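Local atomic coordinates of eukaryotic translation initiation factor 4 gamma 2 (PDB entry 4IUL), a protein that probably acts in translation initiation as an eIF4G relative, its HEAT-repeat MIF4G domain interacting with the RNA helicase eIF4A. Residues K157-L162 / D166-S171; K175-L180 / Q201-V206. One frame throughout, in Å; residues are numbered along the deposited sequence.

Contacts 1 and 2 follow one another along the chain of the MIF4G domain and share helix 170-181: contact 1 is the turn that leads into it from helix 141-163, contact 2 is where it packs on helix 193-210. Their centres lie about 10 Å apart, and they touch directly. Gly160 CA lies 3.3 Å from Ile202 CD1, a close approach that a residue without a side chain permits, and Ile159 CD1 packs 3.8 Å from Cys176 SG. Gly160 O also lies near Thr205 CG2 and Val206 CG2, at 3.9 and 4.0 Å. Helices 141-163, 170-181 and 193-210 thus pack together within this all-helical HEAT-repeat fold, contact 1 lying nearer the centre of the chain.

Contact 1 (K157-L162 / D166-S171); sequences KFIGEL and DLIHES
Leu162 and Leu167 meet through one backbone bond and a contact between their side chains. Leu167 N donates to Leu162 O over 3.0 Å, in a bond nearly straight at the hydrogen (165°), though the donor sits above the carbonyl plane. Among the apolar contacts, Leu162 CD2 touches Leu167 CD1 at 3.8 Å, the two side chains crossing at about a right angle. Ile168 reaches back with its longer branch: CG1 lies 3.9 Å from Leu162 CB and 3.8 Å from Ile159 O, while its CD1 meets Ile159 CG2 at 4.1 Å. The backbone bond belongs to a Schellman motif that ends helix 141-163, with Asp166, at positive phi, as the C-prime residue. Leucine and isoleucine, both bulky and apolar, suit the buried side of this turn, where Leu116 of helix 107-127 also packs on Ile159 and Leu162. Ile168 holds CG1 between its backbone N and carbonyl carbon (chi1 49°), which turns that branch onto the helix end; an alanine here, lacking CG1 and CD1, would probably leave a gap beside Leu162 CB and Ile159 CG2. Asp166 forms a salt bridge through OD1 with Arg209 of helix 193-210.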
ATOM      1  N   LYS A 157      -4.574  -0.384   0.033  1.00 32.89           N
ATOM      2  CA  LYS A 157      -4.728   1.063  -0.116  1.00 32.23           C
ATOM      3  C   LYS A 157      -3.410   1.800   0.148  1.00 32.05           C
ATOM      4  O   LYS A 157      -3.104   2.800  -0.508  1.00 30.44           O
ATOM      5  CB  LYS A 157      -5.807   1.573   0.842  1.00 33.02           C
ATOM      6  CG  LYS A 157      -6.043   3.080   0.822  1.00 35.42           C
ATOM      7  CD  LYS A 157      -7.097   3.466   1.868  1.00 39.44           C
ATOM      8  CE  LYS A 157      -7.310   4.977   1.957  1.00 39.10           C
ATOM      9  NZ  LYS A 157      -7.740   5.545   0.642  1.00 43.73           N
ATOM     10  N   PHE A 158      -2.632   1.311   1.110  1.00 30.84           N
ATOM     11  CA  PHE A 158      -1.349   1.937   1.425  1.00 28.98           C
ATOM     12  C   PHE A 158      -0.364   1.683   0.275  1.00 28.70           C
ATOM     13  O   PHE A 158       0.421   2.561  -0.092  1.00 27.50           O
ATOM     14  CB  PHE A 158      -0.805   1.389   2.755  1.00 28.25           C
ATOM     15  CG  PHE A 158       0.491   2.021   3.195  1.00 26.19           C
ATOM     16  CD1 PHE A 158       0.658   3.402   3.157  1.00 25.57           C
ATOM     17  CD2 PHE A 158       1.550   1.233   3.642  1.00 24.65           C
ATOM     18  CE1 PHE A 158       1.869   3.993   3.557  1.00 24.43           C
ATOM     19  CE2 PHE A 158       2.754   1.812   4.041  1.00 24.84           C
ATOM     20  CZ  PHE A 158       2.914   3.194   3.997  1.00 21.34           C
ATOM     21  N   ILE A 159      -0.426   0.484  -0.298  1.00 27.31           N
ATOM     22  CA  ILE A 159       0.434   0.133  -1.422  1.00 28.85           C
ATOM     23  C   ILE A 159       0.104   1.061  -2.596  1.00 30.71           C
ATOM     24  O   ILE A 159       0.998   1.609  -3.245  1.00 29.55           O
ATOM     25  CB  ILE A 159       0.237  -1.349  -1.819  1.00 28.66           C
ATOM     26  CG1 ILE A 159       0.853  -2.249  -0.734  1.00 29.29           C
ATOM     27  CG2 ILE A 159       0.882  -1.631  -3.174  1.00 28.08           C
ATOM     28  CD1 ILE A 159       0.481  -3.733  -0.853  1.00 31.60           C
ATOM     29  N   GLY A 160      -1.186   1.252  -2.856  1.00 31.76           N
ATOM     30  CA  GLY A 160      -1.581   2.139  -3.932  1.00 31.63           C
ATOM     31  C   GLY A 160      -0.974   3.524  -3.751  1.00 33.52           C
ATOM     32  O   GLY A 160      -0.401   4.084  -4.695  1.00 34.59           O
ATOM     33  N   GLU A 161      -1.075   4.075  -2.543  1.00 32.30           N
ATOM     34  CA  GLU A 161      -0.539   5.408  -2.267  1.00 34.30           C
ATOM     35  C   GLU A 161       0.975   5.528  -2.442  1.00 34.12           C
ATOM     36  O   GLU A 161       1.479   6.593  -2.798  1.00 34.91           O
ATOM     37  CB  GLU A 161      -0.932   5.863  -0.856  1.00 33.90           C
ATOM     38  CG  GLU A 161      -2.404   6.243  -0.715  1.00 38.84           C
ATOM     39  CD  GLU A 161      -2.808   7.406  -1.614  1.00 41.94           C
ATOM     40  OE1 GLU A 161      -3.633   7.196  -2.527  1.00 45.10           O
ATOM     41  OE2 GLU A 161      -2.300   8.531  -1.414  1.00 44.84           O
ATOM     42  N   LEU A 162       1.699   4.444  -2.183  1.00 33.73           N
ATOM     43  CA  LEU A 162       3.145   4.449  -2.335  1.00 31.42           C
ATOM     44  C   LEU A 162       3.498   4.372  -3.822  1.00 31.48           C
ATOM     45  O   LEU A 162       4.408   5.059  -4.289  1.00 27.16           O
ATOM     46  CB  LEU A 162       3.762   3.266  -1.583  1.00 32.16           C
ATOM     47  CG  LEU A 162       3.710   3.296  -0.044  1.00 32.87           C
ATOM     48  CD1 LEU A 162       4.161   1.955   0.506  1.00 28.88           C
ATOM     49  CD2 LEU A 162       4.596   4.418   0.491  1.00 30.21           C
ATOM     50  N   ASP A 166       6.019   6.469  -6.729  1.00 28.95           N
ATOM     51  CA  ASP A 166       7.080   5.606  -7.243  1.00 30.12           C
ATOM     52  C   ASP A 166       7.937   4.966  -6.147  1.00 28.56           C
ATOM     53  O   ASP A 166       9.128   4.722  -6.342  1.00 28.03           O
ATOM     54  CB  ASP A 166       7.974   6.370  -8.237  1.00 31.20           C
ATOM     55  CG  ASP A 166       8.622   5.442  -9.282  1.00 36.48           C
ATOM     56  OD1 ASP A 166       7.889   4.623  -9.885  1.00 35.11           O
ATOM     57  OD2 ASP A 166       9.853   5.530  -9.510  1.00 36.77           O
ATOM     58  N   LEU A 167       7.316   4.676  -5.006  1.00 29.24           N
ATOM     59  CA  LEU A 167       8.011   4.052  -3.877  1.00 28.55           C
ATOM     60  C   LEU A 167       7.962   2.512  -3.888  1.00 29.11           C
ATOM     61  O   LEU A 167       8.697   1.867  -3.143  1.00 28.64           O
ATOM     62  CB  LEU A 167       7.468   4.617  -2.554  1.00 29.27           C
ATOM     63  CG  LEU A 167       7.854   6.097  -2.353  1.00 30.87           C
ATOM     64  CD1 LEU A 167       7.229   6.674  -1.077  1.00 26.69           C
ATOM     65  CD2 LEU A 167       9.378   6.205  -2.304  1.00 31.25           C
ATOM     66  N   ILE A 168       7.085   1.931  -4.710  1.00 28.25           N
ATOM     67  CA  ILE A 168       7.008   0.478  -4.878  1.00 28.16           C
ATOM     68  C   ILE A 168       6.799   0.233  -6.376  1.00 31.24           C
ATOM     69  O   ILE A 168       6.439   1.158  -7.104  1.00 31.45           O
ATOM     70  CB  ILE A 168       5.870  -0.196  -4.041  1.00 28.96           C
ATOM     71  CG1 ILE A 168       4.537   0.529  -4.237  1.00 27.27           C
ATOM     72  CG2 ILE A 168       6.281  -0.282  -2.569  1.00 23.94           C
ATOM     73  CD1 ILE A 168       3.773   0.060  -5.462  1.00 29.57           C
ATOM     74  N   HIS A 169       7.024  -0.998  -6.832  1.00 33.13           N
ATOM     75  CA  HIS A 169       6.923  -1.337  -8.255  1.00 35.48           C
ATOM     76  C   HIS A 169       5.633  -1.990  -8.802  1.00 35.85           C
ATOM     77  O   HIS A 169       4.698  -2.314  -8.053  1.00 34.24           O
ATOM     78  CB  HIS A 169       8.130  -2.200  -8.625  1.00 40.22           C
ATOM     79  CG  HIS A 169       9.446  -1.532  -8.364  1.00 46.75           C
ATOM     80  ND1 HIS A 169      10.613  -2.236  -8.150  1.00 48.96           N
ATOM     81  CD2 HIS A 169       9.778  -0.220  -8.276  1.00 47.55           C
ATOM     82  CE1 HIS A 169      11.605  -1.388  -7.938  1.00 49.48           C
ATOM     83  NE2 HIS A 169      11.125  -0.159  -8.009  1.00 49.21           N
ATOM     84  N   GLU A 170       5.624  -2.190 -10.122  1.00 34.48           N
ATOM     85  CA  GLU A 170       4.497  -2.767 -10.865  1.00 36.01           C
ATOM     86  C   GLU A 170       4.043  -4.155 -10.438  1.00 35.93           C
ATOM     87  O   GLU A 170       2.846  -4.450 -10.393  1.00 36.33           O
ATOM     88  CB  GLU A 170       4.814  -2.839 -12.363  1.00 34.14           C
ATOM     89  CG  GLU A 170       4.951  -1.511 -13.072  1.00 37.43           C
ATOM     90  CD  GLU A 170       4.755  -1.648 -14.588  1.00 39.30           C
ATOM     91  OE1 GLU A 170       5.378  -2.542 -15.198  1.00 38.01           O
ATOM     92  OE2 GLU A 170       3.974  -0.861 -15.167  1.00 40.50           O
ATOM     93  N   SER A 171       5.004  -5.014 -10.144  1.00 35.46           N
ATOM     94  CA  SER A 171       4.695  -6.374  -9.763  1.00 35.76           C
ATOM     95  C   SER A 171       3.696  -6.523  -8.613  1.00 33.87           C
ATOM     96  O   SER A 171       2.707  -7.248  -8.741  1.00 34.46           O
ATOM     97  CB  SER A 171       5.987  -7.115  -9.425  1.00 36.71           C
ATOM     98  OG  SER A 171       5.715  -8.485  -9.226  1.00 40.32           O
TER

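Contact 2 (K175-L180 / Q201-V206); sequences KCIKTL and QIMRTV
Neighbouring helices of the HEAT-repeat domain, 170-181 and 193-210, pack through a small group of buried apolar side chains. Ile177 takes part in both contacts between the segments. Its CG1 lies 4.1 Å from Ile202 CG2, the two side chains meeting at a slant, and its terminal CD1 comes to 4.1 Å from Met203 SD, those two crossing at about a right angle. In Ile177, CG1 stands anti to the carbonyl carbon (chi1 -69°) and the chain runs on extended, carrying CD1 across to the sulfur. The long, flexible, unbranched chain of Met203 lets its sulfur reach Ile177 CD1, the bend at its second torsion (chi2 64°) swinging SD toward the methyl. Met219 and Phe223 of helix 216-227 also touch Met203, while Ile156 of helix 141-163 lies against Ile202. A threonine hydroxyl, close to the main chain, can give its proton to a carbonyl about one turn back: Thr179 OG1 donates to Cys176 O and Thr205 OG1 to Gln201 O, both over 2.9 Å. Each carbonyl also accepts a backbone N-H, from Leu180 and Thr205 respectively. Wholly apolar, the pairing of the two segments depends on dispersion, shape and exclusion of water rather than directed polar bonds.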
ATOM      1  N   LYS A 175      -0.355  -7.717  -8.362  1.00 30.39           N
ATOM      2  CA  LYS A 175      -0.704  -8.769  -7.414  1.00 32.75           C
ATOM      3  C   LYS A 175      -1.908  -8.349  -6.564  1.00 33.00           C
ATOM      4  O   LYS A 175      -2.717  -9.187  -6.168  1.00 32.45           O
ATOM      5  CB  LYS A 175       0.500  -9.089  -6.522  1.00 33.86           C
ATOM      6  CG  LYS A 175       0.693 -10.566  -6.261  1.00 39.42           C
ATOM      7  CD  LYS A 175       2.098 -10.864  -5.760  1.00 43.58           C
ATOM      8  CE  LYS A 175       3.135 -10.569  -6.826  1.00 44.82           C
ATOM      9  NZ  LYS A 175       4.523 -10.816  -6.341  1.00 46.82           N
ATOM     10  N   CYS A 176      -2.020  -7.051  -6.283  1.00 32.23           N
ATOM     11  CA  CYS A 176      -3.143  -6.534  -5.518  1.00 31.98           C
ATOM     12  C   CYS A 176      -4.401  -6.621  -6.391  1.00 33.14           C
ATOM     13  O   CYS A 176      -5.444  -7.105  -5.954  1.00 34.61           O
ATOM     14  CB  CYS A 176      -2.897  -5.071  -5.114  1.00 31.73           C
ATOM     15  SG  CYS A 176      -1.670  -4.817  -3.794  1.00 32.39           S
ATOM     16  N   ILE A 177      -4.291  -6.152  -7.630  1.00 32.14           N
ATOM     17  CA  ILE A 177      -5.409  -6.168  -8.564  1.00 32.90           C
ATOM     18  C   ILE A 177      -5.943  -7.580  -8.781  1.00 34.99           C
ATOM     19  O   ILE A 177      -7.150  -7.791  -8.824  1.00 32.93           O
ATOM     20  CB  ILE A 177      -5.002  -5.584  -9.938  1.00 31.13           C
ATOM     21  CG1 ILE A 177      -4.741  -4.081  -9.803  1.00 28.43           C
ATOM     22  CG2 ILE A 177      -6.093  -5.872 -10.983  1.00 30.13           C
ATOM     23  CD1 ILE A 177      -4.320  -3.411 -11.089  1.00 26.06           C
ATOM     24  N   LYS A 178      -5.034  -8.538  -8.918  1.00 37.58           N
ATOM     25  CA  LYS A 178      -5.413  -9.926  -9.145  1.00 41.11           C
ATOM     26  C   LYS A 178      -6.229 -10.520  -8.004  1.00 42.42           C
ATOM     27  O   LYS A 178      -7.192 -11.251  -8.246  1.00 41.86           O
ATOM     28  CB  LYS A 178      -4.171 -10.791  -9.377  1.00 41.94           C
ATOM     29  CG  LYS A 178      -4.498 -12.253  -9.626  1.00 45.43           C
ATOM     30  CD  LYS A 178      -3.280 -13.059 -10.067  1.00 46.93           C
ATOM     31  CE  LYS A 178      -3.677 -14.498 -10.396  1.00 48.06           C
ATOM     32  NZ  LYS A 178      -2.511 -15.312 -10.818  1.00 49.63           N
ATOM     33  N   THR A 179      -5.851 -10.216  -6.765  1.00 42.49           N
ATOM     34  CA  THR A 179      -6.578 -10.754  -5.622  1.00 45.11           C
ATOM     35  C   THR A 179      -7.954 -10.110  -5.460  1.00 45.17           C
ATOM     36  O   THR A 179      -8.894 -10.756  -5.001  1.00 44.45           O
ATOM     37  CB  THR A 179      -5.780 -10.584  -4.308  1.00 46.27           C
ATOM     38  OG1 THR A 179      -5.617  -9.195  -4.016  1.00 48.77           O
ATOM     39  CG2 THR A 179      -4.410 -11.226  -4.433  1.00 47.91           C
ATOM     40  N   LEU A 180      -8.071  -8.843  -5.845  1.00 45.54           N
ATOM     41  CA  LEU A 180      -9.342  -8.138  -5.729  1.00 47.48           C
ATOM     42  C   LEU A 180     -10.387  -8.592  -6.749  1.00 49.03           C
ATOM     43  O   LEU A 180     -11.583  -8.563  -6.460  1.00 49.81           O
ATOM     44  CB  LEU A 180      -9.130  -6.624  -5.841  1.00 46.60           C
ATOM     45  CG  LEU A 180      -8.355  -5.942  -4.706  1.00 47.48           C
ATOM     46  CD1 LEU A 180      -8.363  -4.430  -4.919  1.00 46.49           C
ATOM     47  CD2 LEU A 180      -8.992  -6.289  -3.362  1.00 46.32           C
ATOM     48  N   GLN A 201     -10.479   2.261  -6.819  1.00 40.56           N
ATOM     49  CA  GLN A 201      -9.638   3.273  -6.192  1.00 40.07           C
ATOM     50  C   GLN A 201      -8.223   3.126  -6.741  1.00 39.69           C
ATOM     51  O   GLN A 201      -7.647   4.077  -7.269  1.00 38.44           O
ATOM     52  CB  GLN A 201      -9.613   3.080  -4.677  1.00 41.53           C
ATOM     53  CG  GLN A 201      -8.786   4.117  -3.951  1.00 46.19           C
ATOM     54  CD  GLN A 201      -9.363   5.512  -4.104  1.00 50.79           C
ATOM     55  OE1 GLN A 201     -10.403   5.831  -3.525  1.00 53.29           O
ATOM     56  NE2 GLN A 201      -8.697   6.348  -4.898  1.00 53.52           N
ATOM     57  N   ILE A 202      -7.675   1.917  -6.607  1.00 39.49           N
ATOM     58  CA  ILE A 202      -6.336   1.595  -7.098  1.00 38.63           C
ATOM     59  C   ILE A 202      -6.215   1.928  -8.577  1.00 37.35           C
ATOM     60  O   ILE A 202      -5.257   2.569  -9.006  1.00 37.95           O
ATOM     61  CB  ILE A 202      -6.021   0.085  -6.913  1.00 39.38           C
ATOM     62  CG1 ILE A 202      -5.498  -0.165  -5.501  1.00 40.93           C
ATOM     63  CG2 ILE A 202      -5.009  -0.381  -7.957  1.00 39.55           C
ATOM     64  CD1 ILE A 202      -4.204   0.566  -5.193  1.00 42.10           C
ATOM     65  N   MET A 203      -7.198   1.490  -9.350  1.00 36.76           N
ATOM     66  CA  MET A 203      -7.210   1.727 -10.784  1.00 38.93           C
ATOM     67  C   MET A 203      -7.122   3.219 -11.142  1.00 39.81           C
ATOM     68  O   MET A 203      -6.420   3.585 -12.087  1.00 40.27           O
ATOM     69  CB  MET A 203      -8.467   1.095 -11.393  1.00 38.08           C
ATOM     70  CG  MET A 203      -8.269   0.493 -12.773  1.00 40.34           C
ATOM     71  SD  MET A 203      -7.129  -0.914 -12.834  1.00 40.07           S
ATOM     72  CE  MET A 203      -5.781  -0.180 -13.599  1.00 41.92           C
ATOM     73  N   ARG A 204      -7.817   4.082 -10.398  1.00 40.31           N
ATOM     74  CA  ARG A 204      -7.772   5.522 -10.679  1.00 42.56           C
ATOM     75  C   ARG A 204      -6.458   6.145 -10.221  1.00 42.69           C
ATOM     76  O   ARG A 204      -6.045   7.179 -10.741  1.00 43.42           O
ATOM     77  CB  ARG A 204      -8.923   6.269  -9.990  1.00 43.60           C
ATOM     78  CG  ARG A 204     -10.313   5.885 -10.476  1.00 48.63           C
ATOM     79  CD  ARG A 204     -11.378   6.802  -9.882  1.00 51.54           C
ATOM     80  NE  ARG A 204     -11.414   8.107 -10.537  1.00 53.66           N
ATOM     81  CZ  ARG A 204     -11.973   8.332 -11.725  1.00 55.62           C
ATOM     82  NH1 ARG A 204     -12.549   7.338 -12.392  1.00 55.37           N
ATOM     83  NH2 ARG A 204     -11.953   9.551 -12.251  1.00 53.58           N
ATOM     84  N   THR A 205      -5.811   5.501  -9.253  1.00 42.44           N
ATOM     85  CA  THR A 205      -4.549   5.976  -8.685  1.00 42.15           C
ATOM     86  C   THR A 205      -3.309   5.530  -9.465  1.00 41.33           C
ATOM     87  O   THR A 205      -2.420   6.334  -9.751  1.00 41.73           O
ATOM     88  CB  THR A 205      -4.375   5.480  -7.222  1.00 44.39           C
ATOM     89  OG1 THR A 205      -5.499   5.886  -6.425  1.00 45.29           O
ATOM     90  CG2 THR A 205      -3.105   6.054  -6.616  1.00 45.96           C
ATOM     91  N   VAL A 206      -3.262   4.249  -9.812  1.00 39.44           N
ATOM     92  CA  VAL A 206      -2.119   3.666 -10.513  1.00 37.91           C
ATOM     93  C   VAL A 206      -2.365   3.231 -11.966  1.00 37.00           C
ATOM     94  O   VAL A 206      -1.420   3.072 -12.742  1.00 36.98           O
ATOM     95  CB  VAL A 206      -1.598   2.459  -9.697  1.00 37.65           C
ATOM     96  CG1 VAL A 206      -0.770   1.541 -10.551  1.00 42.30           C
ATOM     97  CG2 VAL A 206      -0.774   2.962  -8.535  1.00 40.47           C
TER